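Local coordinates for protein ferric-chelate reductase (NAD(P)H) (Archaeoglobus fulgidus, PDB 1I0R) that reduces ferric iron held in chelators such as siderophores to ferrous iron, using NADH or NADPH as electron donor and a bound flavin as cofactor, at residues L13-Q27 with T52-V66. Residues are numbered along the deposited sequence; the frame is centred on the assembly and turned at random.
Sequences LYIVTSESNGRKCGQ and THNAVKESGAFGVSV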
loop_
_atom_site.group_PDB
_atom_site.type_symbol
_atom_site.label_atom_id
_atom_site.label_comp_id
_atom_site.label_asym_id
_atom_site.label_seq_id
_atom_site.Cartn_x
_atom_site.Cartn_y
_atom_site.Cartn_z
ATOM N N LEU B 13 -3.104 -1.592 -8.781
ATOM C CA LEU B 13 -2.361 -2.334 -9.829
ATOM C C LEU B 13 -1.700 -1.251 -10.689
ATOM O O LEU B 13 -2.341 -0.294 -11.123
ATOM C CB LEU B 13 -3.268 -3.236 -10.678
ATOM C CG LEU B 13 -2.425 -4.355 -11.313
ATOM C CD1 LEU B 13 -1.888 -5.317 -10.215
ATOM C CD2 LEU B 13 -3.277 -5.129 -12.323
ATOM N N TYR B 14 -0.401 -1.421 -10.915
ATOM C CA TYR B 14 0.403 -0.403 -11.585
ATOM C C TYR B 14 1.421 -0.985 -12.530
ATOM O O TYR B 14 1.703 -2.178 -12.504
ATOM C CB TYR B 14 1.220 0.374 -10.530
ATOM C CG TYR B 14 0.467 0.760 -9.262
ATOM C CD1 TYR B 14 0.338 -0.127 -8.192
ATOM C CD2 TYR B 14 -0.149 1.992 -9.173
ATOM C CE1 TYR B 14 -0.407 0.226 -7.047
ATOM C CE2 TYR B 14 -0.888 2.352 -8.051
ATOM C CZ TYR B 14 -1.016 1.466 -6.995
ATOM O OH TYR B 14 -1.806 1.859 -5.926
ATOM N N ILE B 15 1.941 -0.109 -13.386
ATOM C CA ILE B 15 3.061 -0.471 -14.224
ATOM C C ILE B 15 4.171 0.388 -13.624
ATOM O O ILE B 15 3.990 1.612 -13.451
ATOM C CB ILE B 15 2.942 -0.019 -15.695
ATOM C CG1 ILE B 15 1.681 -0.548 -16.363
ATOM C CG2 ILE B 15 4.201 -0.515 -16.446
ATOM C CD1 ILE B 15 1.582 -0.098 -17.851
ATOM N N VAL B 16 5.299 -0.229 -13.276
ATOM C CA VAL B 16 6.449 0.519 -12.749
ATOM C C VAL B 16 7.503 0.483 -13.864
ATOM O O VAL B 16 7.850 -0.596 -14.364
ATOM C CB VAL B 16 7.015 -0.108 -11.443
ATOM C CG1 VAL B 16 8.272 0.641 -10.986
ATOM C CG2 VAL B 16 5.934 -0.036 -10.329
ATOM N N THR B 17 8.005 1.661 -14.249
ATOM C CA THR B 17 8.964 1.739 -15.355
ATOM C C THR B 17 10.298 2.379 -15.008
ATOM O O THR B 17 10.427 3.112 -14.024
ATOM C CB THR B 17 8.352 2.539 -16.526
ATOM O OG1 THR B 17 7.932 3.826 -16.051
ATOM C CG2 THR B 17 7.154 1.811 -17.121
ATOM N N SER B 18 11.320 2.091 -15.820
ATOM C CA SER B 18 12.624 2.689 -15.605
ATOM C C SER B 18 13.378 2.521 -16.909
ATOM O O SER B 18 12.814 2.031 -17.874
ATOM C CB SER B 18 13.381 2.004 -14.464
ATOM O OG SER B 18 14.490 2.784 -14.076
ATOM N N GLU B 19 14.626 2.959 -16.940
ATOM C CA GLU B 19 15.431 2.834 -18.152
ATOM C C GLU B 19 16.866 2.682 -17.733
ATOM O O GLU B 19 17.348 3.409 -16.862
ATOM C CB GLU B 19 15.265 4.080 -19.031
ATOM C CG GLU B 19 16.269 4.217 -20.185
ATOM C CD GLU B 19 17.681 4.537 -19.703
ATOM O OE1 GLU B 19 17.818 5.158 -18.612
ATOM O OE2 GLU B 19 18.649 4.184 -20.417
ATOM N N SER B 20 17.558 1.740 -18.350
ATOM C CA SER B 20 18.952 1.537 -18.015
ATOM C C SER B 20 19.726 1.133 -19.257
ATOM O O SER B 20 19.261 0.305 -20.033
ATOM C CB SER B 20 19.075 0.450 -16.946
ATOM O OG SER B 20 20.372 0.444 -16.389
ATOM N N ASN B 21 20.893 1.733 -19.454
ATOM C CA ASN B 21 21.717 1.381 -20.610
ATOM C C ASN B 21 20.924 1.532 -21.907
ATOM O O ASN B 21 20.942 0.643 -22.766
ATOM C CB ASN B 21 22.195 -0.065 -20.463
ATOM C CG ASN B 21 23.029 -0.277 -19.214
ATOM O OD1 ASN B 21 23.022 -1.359 -18.617
ATOM N ND2 ASN B 21 23.767 0.756 -18.814
ATOM N N GLY B 22 20.214 2.648 -22.032
ATOM C CA GLY B 22 19.427 2.895 -23.227
ATOM C C GLY B 22 18.355 1.859 -23.506
ATOM O O GLY B 22 17.956 1.665 -24.657
ATOM N N ARG B 23 17.881 1.188 -22.460
ATOM C CA ARG B 23 16.843 0.179 -22.612
ATOM C C ARG B 23 15.696 0.428 -21.638
ATOM O O ARG B 23 15.912 0.471 -20.430
ATOM C CB ARG B 23 17.416 -1.211 -22.359
ATOM C CG ARG B 23 16.394 -2.324 -22.463
ATOM C CD ARG B 23 17.045 -3.697 -22.398
ATOM N NE ARG B 23 17.975 -3.930 -23.506
ATOM C CZ ARG B 23 19.237 -3.498 -23.549
ATOM N NH1 ARG B 23 19.751 -2.798 -22.541
ATOM N NH2 ARG B 23 19.994 -3.772 -24.606
ATOM N N LYS B 24 14.494 0.594 -22.182
ATOM C CA LYS B 24 13.293 0.825 -21.374
ATOM C C LYS B 24 12.908 -0.478 -20.688
ATOM O O LYS B 24 13.039 -1.553 -21.277
ATOM C CB LYS B 24 12.123 1.283 -22.254
ATOM C CG LYS B 24 12.343 2.627 -22.973
ATOM C CD LYS B 24 11.104 3.102 -23.745
ATOM C CE LYS B 24 10.699 2.163 -24.886
ATOM N NZ LYS B 24 11.729 2.048 -25.948
ATOM N N CYS B 25 12.431 -0.376 -19.443
ATOM C CA CYS B 25 11.998 -1.550 -18.682
ATOM C C CYS B 25 10.672 -1.235 -18.002
ATOM O O CYS B 25 10.353 -0.074 -17.757
ATOM C CB CYS B 25 12.997 -1.913 -17.591
ATOM S SG CYS B 25 14.642 -2.461 -18.133
ATOM N N GLY B 26 9.894 -2.267 -17.724
ATOM C CA GLY B 26 8.626 -2.035 -17.045
ATOM C C GLY B 26 8.075 -3.346 -16.530
ATOM O O GLY B 26 8.320 -4.392 -17.114
ATOM N N GLN B 27 7.349 -3.299 -15.417
ATOM C CA GLN B 27 6.754 -4.504 -14.862
ATOM C C GLN B 27 5.460 -4.140 -14.148
ATOM O O GLN B 27 5.271 -2.996 -13.731
ATOM C CB GLN B 27 7.683 -5.175 -13.845
ATOM C CG GLN B 27 7.832 -4.389 -12.556
ATOM C CD GLN B 27 8.425 -5.197 -11.404
ATOM O OE1 GLN B 27 9.643 -5.302 -11.263
ATOM N NE2 GLN B 27 7.553 -5.765 -10.563
ATOM N N THR B 52 13.386 -4.753 -14.139
ATOM C CA THR B 52 13.004 -3.404 -13.742
ATOM C C THR B 52 13.698 -3.060 -12.421
ATOM O O THR B 52 14.128 -1.922 -12.220
ATOM C CB THR B 52 11.463 -3.276 -13.630
ATOM O OG1 THR B 52 10.865 -3.610 -14.896
ATOM C CG2 THR B 52 11.057 -1.838 -13.284
ATOM N N HIS B 53 13.817 -4.040 -11.525
ATOM C CA HIS B 53 14.507 -3.797 -10.261
ATOM C C HIS B 53 15.931 -3.295 -10.570
ATOM O O HIS B 53 16.385 -2.273 -10.041
ATOM C CB HIS B 53 14.589 -5.101 -9.433
ATOM C CG HIS B 53 15.604 -5.054 -8.328
ATOM N ND1 HIS B 53 15.288 -4.722 -7.022
ATOM C CD2 HIS B 53 16.945 -5.248 -8.349
ATOM C CE1 HIS B 53 16.390 -4.708 -6.293
ATOM N NE2 HIS B 53 17.410 -5.022 -7.078
ATOM N N ASN B 54 16.636 -4.017 -11.434
ATOM C CA ASN B 54 17.995 -3.632 -11.749
ATOM C C ASN B 54 18.088 -2.296 -12.469
ATOM O O ASN B 54 19.049 -1.563 -12.254
ATOM C CB ASN B 54 18.688 -4.747 -12.547
ATOM C CG ASN B 54 18.652 -6.085 -11.820
ATOM O OD1 ASN B 54 18.720 -6.137 -10.589
ATOM N ND2 ASN B 54 18.560 -7.177 -12.578
ATOM N N ALA B 55 17.090 -1.966 -13.294
ATOM C CA ALA B 55 17.088 -0.687 -14.012
ATOM C C ALA B 55 16.916 0.457 -13.022
ATOM O O ALA B 55 17.547 1.502 -13.139
ATOM C CB ALA B 55 15.965 -0.655 -15.057
ATOM N N VAL B 56 16.059 0.258 -12.024
ATOM C CA VAL B 56 15.864 1.300 -11.047
ATOM C C VAL B 56 17.127 1.407 -10.208
ATOM O O VAL B 56 17.553 2.500 -9.858
ATOM C CB VAL B 56 14.648 1.002 -10.137
ATOM C CG1 VAL B 56 14.517 2.091 -9.050
ATOM C CG2 VAL B 56 13.392 0.967 -10.973
ATOM N N LYS B 57 17.738 0.274 -9.892
ATOM C CA LYS B 57 18.949 0.305 -9.087
ATOM C C LYS B 57 20.066 1.101 -9.768
ATOM O O LYS B 57 20.761 1.886 -9.130
ATOM C CB LYS B 57 19.428 -1.118 -8.779
ATOM C CG LYS B 57 20.533 -1.137 -7.730
ATOM C CD LYS B 57 20.858 -2.536 -7.230
ATOM C CE LYS B 57 21.747 -2.464 -5.984
ATOM N NZ LYS B 57 21.116 -1.701 -4.845
ATOM N N GLU B 58 20.211 0.919 -11.076
ATOM C CA GLU B 58 21.253 1.609 -11.835
ATOM C C GLU B 58 20.956 3.072 -12.171
ATOM O O GLU B 58 21.814 3.945 -11.997
ATOM C CB GLU B 58 21.522 0.851 -13.134
ATOM C CG GLU B 58 22.014 -0.560 -12.925
ATOM C CD GLU B 58 22.169 -1.312 -14.234
ATOM O OE1 GLU B 58 23.032 -0.905 -15.046
ATOM O OE2 GLU B 58 21.426 -2.296 -14.453
ATOM N N SER B 59 19.742 3.348 -12.646
ATOM C CA SER B 59 19.368 4.703 -13.042
ATOM C C SER B 59 18.974 5.665 -11.940
ATOM O O SER B 59 19.089 6.875 -12.104
ATOM C CB SER B 59 18.217 4.649 -14.040
ATOM O OG SER B 59 17.004 4.306 -13.381
ATOM N N GLY B 60 18.486 5.141 -10.820
ATOM C CA GLY B 60 18.067 6.015 -9.745
ATOM C C GLY B 60 16.742 6.717 -10.022
ATOM O O GLY B 60 16.473 7.761 -9.439
ATOM N N ALA B 61 15.913 6.178 -10.908
ATOM C CA ALA B 61 14.629 6.815 -11.186
ATOM C C ALA B 61 13.580 5.799 -11.595
ATOM O O ALA B 61 13.912 4.711 -12.045
ATOM C CB ALA B 61 14.785 7.879 -12.292
ATOM N N PHE B 62 12.314 6.143 -11.399
ATOM C CA PHE B 62 11.238 5.255 -11.804
ATOM C C PHE B 62 9.952 5.999 -12.103
ATOM O O PHE B 62 9.749 7.148 -11.656
ATOM C CB PHE B 62 10.991 4.128 -10.742
ATOM C CG PHE B 62 10.467 4.608 -9.395
ATOM C CD1 PHE B 62 9.099 4.802 -9.184
ATOM C CD2 PHE B 62 11.344 4.797 -8.328
ATOM C CE1 PHE B 62 8.618 5.187 -7.910
ATOM C CE2 PHE B 62 10.884 5.174 -7.059
ATOM C CZ PHE B 62 9.524 5.369 -6.856
ATOM N N GLY B 63 9.091 5.349 -12.875
ATOM C CA GLY B 63 7.805 5.926 -13.194
ATOM C C GLY B 63 6.723 4.982 -12.719
ATOM O O GLY B 63 6.967 3.777 -12.604
ATOM N N VAL B 64 5.537 5.517 -12.448
ATOM C CA VAL B 64 4.415 4.691 -12.013
ATOM C C VAL B 64 3.185 5.073 -12.834
ATOM O O VAL B 64 2.828 6.254 -12.901
ATOM C CB VAL B 64 4.047 4.916 -10.501
ATOM C CG1 VAL B 64 2.785 4.113 -10.136
ATOM C CG2 VAL B 64 5.198 4.479 -9.609
ATOM N N SER B 65 2.554 4.089 -13.473
ATOM C CA SER B 65 1.311 4.322 -14.203
ATOM C C SER B 65 0.189 3.658 -13.381
ATOM O O SER B 65 0.264 2.456 -13.091
ATOM C CB SER B 65 1.350 3.649 -15.573
ATOM O OG SER B 65 2.406 4.180 -16.348
ATOM N N VAL B 66 -0.834 4.416 -12.986
ATOM C CA VAL B 66 -1.938 3.822 -12.214
ATOM C C VAL B 66 -2.963 3.314 -13.223
ATOM O O VAL B 66 -3.603 4.105 -13.923
ATOM C CB VAL B 66 -2.576 4.869 -11.267
ATOM C CG1 VAL B 66 -3.664 4.205 -10.396
ATOM C CG2 VAL B 66 -1.498 5.474 -10.377
HETATM O O HOH W 1 5.080 4.707 -16.366
#
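With chi1 at -167°, Ser-18 places OG across the CA-CB bond from the backbone N and donates a hydrogen bond to Ala-61 O, 2.9 Å away; Ser-59 turns its own hydroxyl between N and the carbonyl carbon (chi1 74°), leaving the two OG atoms 3.0 Å apart. These serines meet where the six-stranded antiparallel barrel of this flavin reductase domain is joined between strands 14-20 and 61-66, and where helix 52-59 ends before Gly-60. Ser-59 OG donates to Ala-55 O, approaching from the face of that carbonyl opposite its own backbone N-H, and accepts from Ala-61 N in an ST turn. With an alanine in place of Ser-59, Ala-61 N would probably lose its side-chain acceptor and Ala-55 O its second donor, leaving the passage from helix to strand less firmly fixed. Against the hairpin of strands 14-20 and 23-27, the helix lays Ala-55 CB between Ser-18 CB and Ser-20 CB, 3.8 Å from each, while Val-56 CG2 comes within 3.6 Å of Ser-18 CB. Near its start, Thr-52 sets CG2 against Val-16 O and its CB against Gln-27 OE1, an oxygen hydrogen-bonded to Asn-50 ND2; Gln-27 and Thr-52 both belong to the FMN site.

Further along, the strands pair through Thr-17 with Gly-63 and Ile-15 with Ser-65, each pair making two backbone hydrogen bonds. Gly-63, with no side chain, lets Thr-17 OG1 settle 3.5 Å from its CA. On the other face, Tyr-14 brings the CD2 side of its ring to Val-64 CG1 (3.7 Å), takes Val-66 CG2 at its edge, and bonds through OH to Ser-10 of the second subunit. Back on the Thr-17 face, Thr-17 OG1 bonds to Pro-103 O and Ser-65 OG to Val-105 O, and one water donates to both hydroxyls, reaching Ser-65 OG at 2.7 Å.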